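Local coordinates for protein C-glycoside 3-oxidase (Microbacterium trichothecenolyticum, PDB 7DVE) that oxidises the C3 hydroxyl of the sugar of C-glycosides such as isoorientin and mangiferin, using FAD and molecular oxygen and releasing hydrogen peroxide, at residues G21-R26 with D216-D221; Y98-G103 with P396-H401; N136-I141 with V333-D338; M346-S351 with G364-L369. One frame throughout, in Å; residues are numbered along the deposited sequence.

Contact 1 (G21-R26 with D216-D221); sequences GATYAR and DVVLGD
The guanidinium of R26 meets helix 215-224 edge-on: V218 O and V217 O lie near its plane, and G220 CA approaches obliquely. R26 NH1 bonds V218 O at 3.1 Å (N-H...O 149°) from above the carbonyl plane, and V217 O weakly at 3.3 Å. With CG anti to the backbone N (chi1 -157°) and a bend at chi2, the arginine chain curls tightly round V218 O, which is only 3.0 Å from R26 CG. The charge has a second partner, since NE is salt-bridged to E30 of its own helix. Beside R26 the interface is apolar. V218 CG1 presses on the backbone of the facing helix, 3.5 Å from T23 N, and also meets A22 CB at 3.6 Å. L219 CD2 rests against two alanines, touching A25 CB and lying 3.8 Å from A22 CB. A22 and A25 let the two segments run close and nearly parallel, axes 8.1 Å apart at 17°. G21 ends a GxGxxG pattern consistent with the Rossmann-type FAD site, and helix 19-31 follows strand 12-15 of the parallel sheet. Helices 149-161 and 490-510 flank the pair: L160 touches T23 and R26, and V494 and A497 cover T23.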
loop_
_atom_site.group_PDB
_atom_site.type_symbol
_atom_site.label_atom_id
_atom_site.label_comp_id
_atom_site.label_asym_id
_atom_site.label_seq_id
_atom_site.Cartn_x
_atom_site.Cartn_y
_atom_site.Cartn_z
ATOM N N GLY A 21 -8.678 1.817 5.292
ATOM C CA GLY A 21 -9.681 1.818 6.343
ATOM C C GLY A 21 -9.506 2.994 7.284
ATOM O O GLY A 21 -10.490 3.634 7.687
ATOM N N ALA A 22 -8.246 3.314 7.622
ATOM C CA ALA A 22 -7.975 4.481 8.454
ATOM C C ALA A 22 -8.442 5.763 7.780
ATOM O O ALA A 22 -8.916 6.678 8.456
ATOM C CB ALA A 22 -6.486 4.579 8.803
ATOM N N THR A 23 -8.308 5.862 6.451
ATOM C CA THR A 23 -8.761 7.078 5.788
ATOM C C THR A 23 -10.255 7.263 5.996
ATOM O O THR A 23 -10.722 8.366 6.317
ATOM C CB THR A 23 -8.429 7.045 4.298
ATOM O OG1 THR A 23 -7.017 7.158 4.129
ATOM C CG2 THR A 23 -9.102 8.221 3.580
ATOM N N TYR A 24 -11.024 6.183 5.814
ATOM C CA TYR A 24 -12.459 6.291 6.074
ATOM C C TYR A 24 -12.725 6.738 7.509
ATOM O O TYR A 24 -13.549 7.633 7.755
ATOM C CB TYR A 24 -13.162 4.969 5.783
ATOM C CG TYR A 24 -13.526 4.802 4.332
ATOM C CD1 TYR A 24 -12.580 4.361 3.408
ATOM C CD2 TYR A 24 -14.799 5.092 3.879
ATOM C CE1 TYR A 24 -12.904 4.203 2.072
ATOM C CE2 TYR A 24 -15.137 4.933 2.540
ATOM C CZ TYR A 24 -14.183 4.497 1.649
ATOM O OH TYR A 24 -14.505 4.336 0.335
ATOM N N ALA A 25 -12.023 6.132 8.472
ATOM C CA ALA A 25 -12.232 6.500 9.874
ATOM C C ALA A 25 -11.941 7.977 10.112
ATOM O O ALA A 25 -12.732 8.685 10.749
ATOM C CB ALA A 25 -11.365 5.638 10.793
ATOM N N ARG A 26 -10.819 8.472 9.589
ATOM C CA ARG A 26 -10.454 9.858 9.869
ATOM C C ARG A 26 -11.390 10.840 9.172
ATOM O O ARG A 26 -11.784 11.860 9.764
ATOM C CB ARG A 26 -9.010 10.134 9.473
ATOM C CG ARG A 26 -8.431 11.342 10.248
ATOM C CD ARG A 26 -8.132 12.483 9.309
ATOM N NE ARG A 26 -7.409 13.594 9.910
ATOM C CZ ARG A 26 -6.097 13.616 10.097
ATOM N NH1 ARG A 26 -5.361 12.529 9.962
ATOM N NH2 ARG A 26 -5.511 14.756 10.443
ATOM N N ASP A 216 -1.323 5.038 12.223
ATOM C CA ASP A 216 -1.268 5.930 13.374
ATOM C C ASP A 216 -1.480 7.376 12.946
ATOM O O ASP A 216 -2.243 8.113 13.577
ATOM C CB ASP A 216 0.071 5.790 14.095
ATOM C CG ASP A 216 1.259 5.955 13.154
ATOM O OD1 ASP A 216 1.132 5.545 11.991
ATOM O OD2 ASP A 216 2.315 6.475 13.565
ATOM N N VAL A 217 -0.857 7.778 11.834
ATOM C CA VAL A 217 -0.953 9.164 11.393
ATOM C C VAL A 217 -2.269 9.418 10.665
ATOM O O VAL A 217 -2.885 10.480 10.835
ATOM C CB VAL A 217 0.258 9.522 10.516
ATOM C CG1 VAL A 217 0.157 10.975 10.023
ATOM C CG2 VAL A 217 1.529 9.313 11.307
ATOM N N VAL A 218 -2.718 8.459 9.857
ATOM C CA VAL A 218 -3.991 8.612 9.157
ATOM C C VAL A 218 -5.144 8.675 10.154
ATOM O O VAL A 218 -6.028 9.531 10.047
ATOM C CB VAL A 218 -4.187 7.479 8.131
ATOM C CG1 VAL A 218 -5.455 7.729 7.336
ATOM C CG2 VAL A 218 -2.990 7.394 7.200
ATOM N N LEU A 219 -5.147 7.778 11.146
ATOM C CA LEU A 219 -6.175 7.797 12.184
ATOM C C LEU A 219 -6.099 9.087 12.991
ATOM O O LEU A 219 -7.132 9.714 13.288
ATOM C CB LEU A 219 -6.002 6.587 13.106
ATOM C CG LEU A 219 -6.463 5.203 12.615
ATOM C CD1 LEU A 219 -6.155 4.138 13.657
ATOM C CD2 LEU A 219 -7.941 5.191 12.271
ATOM N N GLY A 220 -4.875 9.501 13.366
ATOM C CA GLY A 220 -4.659 10.776 14.013
ATOM C C GLY A 220 -5.294 10.903 15.376
ATOM O O GLY A 220 -6.042 10.022 15.831
ATOM N N ASP A 221 -5.017 12.032 16.033
ATOM C CA ASP A 221 -5.649 12.263 17.314
ATOM C C ASP A 221 -7.138 12.481 17.166
ATOM O O ASP A 221 -7.875 12.204 18.117
ATOM C CB ASP A 221 -5.018 13.441 18.041
ATOM C CG ASP A 221 -3.553 13.222 18.336
ATOM O OD1 ASP A 221 -3.145 12.077 18.664
ATOM O OD2 ASP A 221 -2.819 14.229 18.287
#

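Contact 2 (Y98-G103 with P396-H401)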
loop_
_atom_site.group_PDB
_atom_site.type_symbol
_atom_site.label_atom_id
_atom_site.label_comp_id
_atom_site.label_asym_id
_atom_site.label_seq_id
_atom_site.Cartn_x
_atom_site.Cartn_y
_atom_site.Cartn_z
ATOM N N TYR A 98 3.672 -12.194 5.134
ATOM C CA TYR A 98 3.652 -13.625 4.850
ATOM C C TYR A 98 3.158 -13.858 3.430
ATOM O O TYR A 98 2.495 -13.008 2.821
ATOM C CB TYR A 98 2.795 -14.413 5.855
ATOM C CG TYR A 98 1.325 -14.040 5.886
ATOM C CD1 TYR A 98 0.907 -12.832 6.462
ATOM C CD2 TYR A 98 0.348 -14.908 5.379
ATOM C CE1 TYR A 98 -0.413 -12.495 6.517
ATOM C CE2 TYR A 98 -0.987 -14.567 5.431
ATOM C CZ TYR A 98 -1.357 -13.359 5.998
ATOM O OH TYR A 98 -2.681 -13.009 6.058
ATOM N N LEU A 99 3.510 -15.023 2.902
ATOM C CA LEU A 99 3.194 -15.395 1.533
ATOM C C LEU A 99 2.030 -16.366 1.521
ATOM O O LEU A 99 1.659 -16.939 2.543
ATOM C CB LEU A 99 4.407 -16.031 0.839
ATOM C CG LEU A 99 5.715 -15.234 0.844
ATOM C CD1 LEU A 99 6.768 -15.965 0.073
ATOM C CD2 LEU A 99 5.497 -13.872 0.241
ATOM N N LEU A 100 1.455 -16.556 0.341
ATOM C CA LEU A 100 0.566 -17.693 0.153
ATOM C C LEU A 100 1.353 -18.986 0.325
ATOM O O LEU A 100 2.512 -19.090 -0.096
ATOM C CB LEU A 100 -0.074 -17.655 -1.232
ATOM C CG LEU A 100 -1.174 -16.614 -1.462
ATOM C CD1 LEU A 100 -1.700 -16.706 -2.892
ATOM C CD2 LEU A 100 -2.293 -16.842 -0.467
ATOM N N GLU A 101 0.726 -19.976 0.962
ATOM C CA GLU A 101 1.354 -21.281 1.061
ATOM C C GLU A 101 1.201 -22.092 -0.220
ATOM O O GLU A 101 2.061 -22.935 -0.525
ATOM C CB GLU A 101 0.778 -22.042 2.251
ATOM C CG GLU A 101 1.752 -22.105 3.409
ATOM C CD GLU A 101 1.077 -22.333 4.746
ATOM O OE1 GLU A 101 0.276 -21.462 5.174
ATOM O OE2 GLU A 101 1.352 -23.387 5.359
ATOM N N SER A 102 0.114 -21.874 -0.955
ATOM C CA SER A 102 -0.108 -22.495 -2.258
ATOM C C SER A 102 -1.090 -21.619 -3.030
ATOM O O SER A 102 -1.584 -20.611 -2.518
ATOM C CB SER A 102 -0.627 -23.925 -2.108
ATOM O OG SER A 102 -1.584 -23.996 -1.065
ATOM N N GLY A 103 -1.383 -22.010 -4.267
ATOM C CA GLY A 103 -2.296 -21.216 -5.068
ATOM C C GLY A 103 -1.717 -19.949 -5.638
ATOM O O GLY A 103 -2.456 -19.147 -6.202
ATOM N N PRO A 396 -12.156 -18.449 2.096
ATOM C CA PRO A 396 -11.998 -19.281 0.893
ATOM C C PRO A 396 -10.614 -19.117 0.293
ATOM O O PRO A 396 -10.130 -17.995 0.101
ATOM C CB PRO A 396 -13.095 -18.781 -0.053
ATOM C CG PRO A 396 -14.028 -17.985 0.770
ATOM C CD PRO A 396 -13.437 -17.725 2.124
ATOM N N ALA A 397 -9.961 -20.251 0.035
ATOM C CA ALA A 397 -8.572 -20.230 -0.394
ATOM C C ALA A 397 -8.454 -19.611 -1.779
ATOM O O ALA A 397 -9.345 -19.744 -2.615
ATOM C CB ALA A 397 -7.974 -21.637 -0.379
ATOM N N MET A 398 -7.346 -18.902 -2.000
ATOM C CA MET A 398 -7.063 -18.196 -3.244
ATOM C C MET A 398 -6.250 -19.039 -4.212
ATOM O O MET A 398 -5.360 -19.803 -3.824
ATOM C CB MET A 398 -6.306 -16.875 -3.010
ATOM C CG MET A 398 -6.644 -16.095 -1.764
ATOM S SD MET A 398 -5.517 -14.693 -1.553
ATOM C CE MET A 398 -6.602 -13.571 -0.652
ATOM N N GLN A 399 -6.571 -18.863 -5.487
ATOM C CA GLN A 399 -5.764 -19.321 -6.602
ATOM C C GLN A 399 -5.468 -18.085 -7.433
ATOM O O GLN A 399 -6.375 -17.303 -7.733
ATOM C CB GLN A 399 -6.483 -20.398 -7.434
ATOM C CG GLN A 399 -5.753 -20.739 -8.714
ATOM C CD GLN A 399 -4.412 -21.412 -8.440
ATOM O OE1 GLN A 399 -4.328 -22.301 -7.583
ATOM N NE2 GLN A 399 -3.356 -20.992 -9.157
ATOM N N LEU A 400 -4.198 -17.871 -7.737
ATOM C CA LEU A 400 -3.751 -16.690 -8.458
ATOM C C LEU A 400 -3.495 -17.072 -9.909
ATOM O O LEU A 400 -2.793 -18.055 -10.185
ATOM C CB LEU A 400 -2.489 -16.104 -7.818
ATOM C CG LEU A 400 -2.614 -15.373 -6.465
ATOM C CD1 LEU A 400 -1.323 -14.617 -6.124
ATOM C CD2 LEU A 400 -3.816 -14.442 -6.429
ATOM N N HIS A 401 -4.081 -16.308 -10.832
ATOM C CA HIS A 401 -3.877 -16.491 -12.265
ATOM C C HIS A 401 -3.164 -15.252 -12.793
ATOM O O HIS A 401 -3.688 -14.140 -12.681
ATOM C CB HIS A 401 -5.204 -16.691 -12.998
ATOM C CG HIS A 401 -5.912 -17.971 -12.664
ATOM N ND1 HIS A 401 -5.694 -19.141 -13.359
ATOM C CD2 HIS A 401 -6.886 -18.247 -11.764
ATOM C CE1 HIS A 401 -6.474 -20.092 -12.878
ATOM N NE2 HIS A 401 -7.208 -19.577 -11.909
#
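L400 N donates to G103 O at 2.6 Å, nearly along the C=O axis, and this single hydrogen bond fastens the loop to strand 396-401. Two CA-H...O contacts reinforce it: Q399 CA to the same G103 O at 3.3 Å, and G103 CA to M398 O at 3.6 Å. G103 lies so close to the strand, at positive phi, that a CB there would run into M398 O. Beside it, L100 adds apolar packing: L100 CD1 touches L400 CD1 at 3.9 Å, and L100 CD2 lies 4.0 Å from M398 SD, the latter two side chains crossing at about a right angle. The Q399 side chain leaves with CG anti to the backbone N (chi1 171°) and folds back at chi2 (66°), laying its amide against the glycine with OE1 3.4 Å from G103 CA. Q399 NE2 holds that amide in place through a bond to L400 O (3.2 Å), the donor standing above the carbonyl plane. An alanine in place of Q399 removes the amide; G103 would probably be left less covered and L400 O without this side-chain donor. Farther out, F117 of strand 116-117 touches both L100 and M398, while R276 of helix 276-283 also packs on M398. Strand 396-401 pairs antiparallel with strand 382-386, through Q399 with A384 and H401 with R382.

Contact 3 (N136-I141 with V333-D338); sequences NDSERI and VPFTDD
N136, D137, S138 and E139 meet F335 and D337 in a contact between two loops, polar but for one covered aromatic face. One loop leads into helix 142-145; the other links strands 330-333 and 341-347, an antiparallel hairpin in the large sheet of this GMC-family oxidoreductase. A short 3-10 turn at S138 and E139, with E139 N bonded to N136 O, shapes the first loop. N136 has CG anti to its backbone N (chi1 -167°), which carries ND2 to F335 O, 2.8 Å away and almost in line with the carbonyl. E139 CG lies over one face of the F335 ring, 3.7 Å from its centroid in a CH-pi contact, and the carboxylate is stacked on the ring with planes 12° apart. E139 OE1 accepts from N136 N (2.8 Å) on its anti side, and OE2 from the amides of A486 and C487. The E139 side chain lies about 9 Å from that of H444, the inferred proton acceptor. S138 OG and D137 CB lie at the ring's edge. D137 OD2 and D337 OD1 come within 4.1 Å, a repulsion probably eased by the donors each receives. D337 N meets the anti lone pair of D137 OD2 at 3.1 Å in a nearly straight bond, while D337 OD1 is gripped from opposite faces of its plane by S138 N and S138 OG, each 3.0 Å away.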
loop_
_atom_site.group_PDB
_atom_site.type_symbol
_atom_site.label_atom_id
_atom_site.label_comp_id
_atom_site.label_asym_id
_atom_site.label_seq_id
_atom_site.Cartn_x
_atom_site.Cartn_y
_atom_site.Cartn_z
ATOM N N ASN A 136 1.124 9.991 -12.815
ATOM C CA ASN A 136 1.374 10.883 -13.940
ATOM C C ASN A 136 0.833 10.270 -15.234
ATOM O O ASN A 136 0.725 9.048 -15.361
ATOM C CB ASN A 136 2.877 11.172 -14.054
ATOM C CG ASN A 136 3.187 12.334 -14.987
ATOM O OD1 ASN A 136 2.328 13.190 -15.263
ATOM N ND2 ASN A 136 4.434 12.396 -15.450
ATOM N N ASP A 137 0.483 11.121 -16.187
ATOM C CA ASP A 137 0.110 10.709 -17.562
ATOM C C ASP A 137 -0.936 9.587 -17.496
ATOM O O ASP A 137 -1.922 9.715 -16.756
ATOM C CB ASP A 137 1.397 10.376 -18.326
ATOM C CG ASP A 137 2.184 11.627 -18.748
ATOM O OD1 ASP A 137 1.760 12.767 -18.422
ATOM O OD2 ASP A 137 3.231 11.467 -19.422
ATOM N N SER A 138 -0.757 8.469 -18.211
ATOM C CA SER A 138 -1.778 7.421 -18.311
ATOM C C SER A 138 -2.047 6.689 -16.995
ATOM O O SER A 138 -3.090 6.040 -16.890
ATOM C CB SER A 138 -1.398 6.396 -19.401
ATOM O OG SER A 138 -0.228 5.654 -19.020
ATOM N N GLU A 139 -1.181 6.784 -15.987
ATOM C CA GLU A 139 -1.572 6.231 -14.689
ATOM C C GLU A 139 -2.747 6.956 -14.041
ATOM O O GLU A 139 -3.285 6.441 -13.053
ATOM C CB GLU A 139 -0.434 6.262 -13.663
ATOM C CG GLU A 139 0.967 6.136 -14.192
ATOM C CD GLU A 139 1.987 6.327 -13.078
ATOM O OE1 GLU A 139 2.273 7.492 -12.724
ATOM O OE2 GLU A 139 2.483 5.327 -12.532
ATOM N N ARG A 140 -3.111 8.146 -14.509
ATOM C CA ARG A 140 -4.084 8.969 -13.810
ATOM C C ARG A 140 -5.492 8.568 -14.199
ATOM O O ARG A 140 -5.779 8.312 -15.374
ATOM C CB ARG A 140 -3.854 10.453 -14.116
ATOM C CG ARG A 140 -2.513 10.965 -13.580
ATOM C CD ARG A 140 -2.281 12.433 -13.889
ATOM N NE ARG A 140 -3.228 13.324 -13.233
ATOM C CZ ARG A 140 -3.006 13.976 -12.096
ATOM N NH1 ARG A 140 -1.926 13.753 -11.368
ATOM N NH2 ARG A 140 -3.889 14.888 -11.684
ATOM N N ILE A 141 -6.379 8.519 -13.209
ATOM C CA ILE A 141 -7.767 8.180 -13.509
ATOM C C ILE A 141 -8.409 9.390 -14.197
ATOM O O ILE A 141 -8.593 10.455 -13.599
ATOM C CB ILE A 141 -8.526 7.747 -12.251
ATOM C CG1 ILE A 141 -7.886 6.469 -11.690
ATOM C CG2 ILE A 141 -9.957 7.460 -12.596
ATOM C CD1 ILE A 141 -8.070 6.248 -10.203
ATOM N N VAL A 333 12.277 9.366 -9.713
ATOM C CA VAL A 333 12.439 9.509 -11.156
ATOM C C VAL A 333 11.077 9.221 -11.772
ATOM O O VAL A 333 10.703 8.048 -11.933
ATOM C CB VAL A 333 13.514 8.569 -11.719
ATOM C CG1 VAL A 333 13.835 8.964 -13.174
ATOM C CG2 VAL A 333 14.762 8.576 -10.832
ATOM N N PRO A 334 10.314 10.256 -12.126
ATOM C CA PRO A 334 8.885 10.067 -12.404
ATOM C C PRO A 334 8.593 9.307 -13.687
ATOM O O PRO A 334 9.315 9.398 -14.682
ATOM C CB PRO A 334 8.348 11.500 -12.488
ATOM C CG PRO A 334 9.315 12.295 -11.643
ATOM C CD PRO A 334 10.660 11.666 -11.873
ATOM N N PHE A 335 7.511 8.529 -13.613
ATOM C CA PHE A 335 6.849 7.934 -14.766
ATOM C C PHE A 335 6.410 8.995 -15.783
ATOM O O PHE A 335 5.853 10.033 -15.417
ATOM C CB PHE A 335 5.630 7.150 -14.261
ATOM C CG PHE A 335 4.787 6.529 -15.348
ATOM C CD1 PHE A 335 3.845 7.292 -16.059
ATOM C CD2 PHE A 335 4.914 5.170 -15.648
ATOM C CE1 PHE A 335 3.069 6.710 -17.053
ATOM C CE2 PHE A 335 4.128 4.585 -16.634
ATOM C CZ PHE A 335 3.208 5.355 -17.345
ATOM N N THR A 336 6.642 8.710 -17.071
ATOM C CA THR A 336 6.005 9.413 -18.187
ATOM C C THR A 336 5.567 8.395 -19.235
ATOM O O THR A 336 6.161 7.320 -19.362
ATOM C CB THR A 336 6.927 10.447 -18.857
ATOM O OG1 THR A 336 8.067 9.791 -19.428
ATOM C CG2 THR A 336 7.384 11.519 -17.859
ATOM N N ASP A 337 4.515 8.740 -19.987
ATOM C CA ASP A 337 4.023 7.846 -21.036
ATOM C C ASP A 337 5.155 7.388 -21.952
ATOM O O ASP A 337 5.196 6.224 -22.373
ATOM C CB ASP A 337 2.937 8.542 -21.863
ATOM C CG ASP A 337 1.568 8.465 -21.219
ATOM O OD1 ASP A 337 1.465 7.831 -20.161
ATOM O OD2 ASP A 337 0.598 9.036 -21.753
ATOM N N ASP A 338 6.085 8.297 -22.261
ATOM C CA ASP A 338 7.227 8.008 -23.122
ATOM C C ASP A 338 8.284 7.141 -22.426
ATOM O O ASP A 338 9.027 6.421 -23.106
ATOM C CB ASP A 338 7.853 9.325 -23.565
ATOM C CG ASP A 338 6.807 10.448 -23.766
ATOM O OD1 ASP A 338 5.970 10.365 -24.704
ATOM O OD2 ASP A 338 6.782 11.385 -22.913
#

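Contact 4 (M346-S351 with G364-L369)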
loop_
_atom_site.group_PDB
_atom_site.type_symbol
_atom_site.label_atom_id
_atom_site.label_comp_id
_atom_site.label_asym_id
_atom_site.label_seq_id
_atom_site.Cartn_x
_atom_site.Cartn_y
_atom_site.Cartn_z
ATOM N N MET A 346 17.371 5.150 -3.319
ATOM C CA MET A 346 17.111 5.059 -1.889
ATOM C C MET A 346 18.373 4.744 -1.113
ATOM O O MET A 346 19.132 3.857 -1.495
ATOM C CB MET A 346 16.067 3.965 -1.569
ATOM C CG MET A 346 14.922 3.850 -2.574
ATOM S SD MET A 346 14.287 2.213 -2.766
ATOM C CE MET A 346 15.383 1.552 -4.013
ATOM N N GLN A 347 18.577 5.457 -0.007
ATOM C CA GLN A 347 19.455 4.953 1.035
ATOM C C GLN A 347 18.901 3.616 1.507
ATOM O O GLN A 347 17.691 3.383 1.464
ATOM C CB GLN A 347 19.558 5.955 2.209
ATOM C CG GLN A 347 18.239 6.413 2.841
ATOM C CD GLN A 347 18.440 7.454 3.966
ATOM O OE1 GLN A 347 18.959 8.556 3.747
ATOM N NE2 GLN A 347 18.033 7.092 5.174
ATOM N N LEU A 348 19.786 2.738 1.984
ATOM C CA LEU A 348 19.399 1.334 2.129
ATOM C C LEU A 348 18.321 1.124 3.192
ATOM O O LEU A 348 17.489 0.221 3.046
ATOM C CB LEU A 348 20.613 0.477 2.449
ATOM C CG LEU A 348 21.734 0.574 1.421
ATOM C CD1 LEU A 348 22.947 -0.252 1.888
ATOM C CD2 LEU A 348 21.239 0.135 0.063
ATOM N N ASP A 349 18.304 1.929 4.267
ATOM C CA ASP A 349 17.283 1.671 5.281
ATOM C C ASP A 349 15.908 2.191 4.864
ATOM O O ASP A 349 14.946 2.030 5.623
ATOM C CB ASP A 349 17.725 2.229 6.656
ATOM C CG ASP A 349 17.717 3.749 6.735
ATOM O OD1 ASP A 349 17.467 4.418 5.714
ATOM O OD2 ASP A 349 18.056 4.288 7.822
ATOM N N ALA A 350 15.802 2.783 3.675
ATOM C CA ALA A 350 14.536 3.154 3.054
ATOM C C ALA A 350 14.222 2.300 1.844
ATOM O O ALA A 350 13.371 2.687 1.038
ATOM C CB ALA A 350 14.538 4.622 2.619
ATOM N N SER A 351 14.928 1.180 1.663
ATOM C CA SER A 351 14.522 0.377 0.519
ATOM C C SER A 351 13.571 -0.734 0.964
ATOM O O SER A 351 13.722 -1.267 2.060
ATOM C CB SER A 351 15.737 -0.232 -0.181
ATOM O OG SER A 351 15.391 -1.431 -0.870
ATOM N N GLY A 364 26.452 5.390 4.099
ATOM C CA GLY A 364 25.703 6.192 3.165
ATOM C C GLY A 364 26.160 6.112 1.722
ATOM O O GLY A 364 25.474 6.649 0.852
ATOM N N SER A 365 27.275 5.437 1.425
ATOM C CA SER A 365 27.811 5.461 0.066
ATOM C C SER A 365 27.201 4.418 -0.871
ATOM O O SER A 365 27.305 4.582 -2.086
ATOM C CB SER A 365 29.329 5.293 0.096
ATOM O OG SER A 365 29.676 4.094 0.741
ATOM N N ILE A 366 26.584 3.362 -0.349
ATOM C CA ILE A 366 25.889 2.367 -1.166
ATOM C C ILE A 366 24.420 2.742 -1.223
ATOM O O ILE A 366 23.779 2.896 -0.177
ATOM C CB ILE A 366 26.049 0.946 -0.585
ATOM C CG1 ILE A 366 27.518 0.589 -0.307
ATOM C CG2 ILE A 366 25.399 -0.065 -1.495
ATOM C CD1 ILE A 366 28.425 0.817 -1.439
ATOM N N VAL A 367 23.871 2.863 -2.435
ATOM C CA VAL A 367 22.473 3.254 -2.608
ATOM C C VAL A 367 21.784 2.236 -3.492
ATOM O O VAL A 367 22.393 1.701 -4.422
ATOM C CB VAL A 367 22.299 4.665 -3.215
ATOM C CG1 VAL A 367 22.686 5.727 -2.201
ATOM C CG2 VAL A 367 23.099 4.794 -4.484
ATOM N N GLY A 368 20.507 1.982 -3.200
ATOM C CA GLY A 368 19.681 1.094 -3.984
ATOM C C GLY A 368 18.854 1.859 -4.998
ATOM O O GLY A 368 18.530 3.028 -4.803
ATOM N N LEU A 369 18.513 1.178 -6.082
ATOM C CA LEU A 369 17.600 1.671 -7.102
ATOM C C LEU A 369 16.514 0.641 -7.345
ATOM O O LEU A 369 16.803 -0.559 -7.452
ATOM C CB LEU A 369 18.314 1.933 -8.438
ATOM C CG LEU A 369 19.332 3.062 -8.479
ATOM C CD1 LEU A 369 20.711 2.540 -8.087
ATOM C CD2 LEU A 369 19.337 3.696 -9.859
HETATM O O HOH W 1 22.552 4.133 1.955
#
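L348 places CG anti to its carbonyl carbon (chi1 -57°), setting its branch over the backbone of I366 with CG 3.5 Å from I366 O. L348 CD1 reaches on to I366 CB at 4.1 Å, and L348 CD2 ends 3.8 Å from G368 N. M346 is bent at chi2 and again at chi3 (-87°), and this second turn swings CE across the neighbouring strand, 3.6 Å from G368 O. The M346 and G368 backbones form an antiparallel hydrogen-bonded pair, M346 N to G368 O at 2.8 Å and G368 N to M346 O at 2.9 Å, which joins strands 341-347 and 366-373 in the large antiparallel sheet of the GMC fold. Beyond Q347 the chain swings into a 3-10 turn, and a water links the two backbones, donating to I366 O and accepting from L348 N. An alanine in place of L348 would probably uncover I366 O and lose the packing against I366 CB. Q347 braces the turn through NE2, bonded to the syn lone pair of D349 OD1. On the FAD side, the M346 side chain lies about 7 Å from the cofactor and about 6 Å from the side chain of T129, which binds it.

From the N terminus, residues 21-26 open contact 1, 98-103 open contact 2 and 136-141 open contact 3. Contact 1 then closes at 216-221, so its loop crosses those of contacts 2 and 3 and joins the first helix of the FAD-binding fold to helix 215-224. Contact 3 closes next, at 333-338, tying the loop ahead of helix 142-145 to the hairpin of the large antiparallel sheet. Contact 4 follows in series, closing only a short loop between two strands of that sheet. Contact 2 closes last, enclosing contacts 3 and 4, and ties the loop after strand 98-99 to strand 396-401, the partner of strand 382-386.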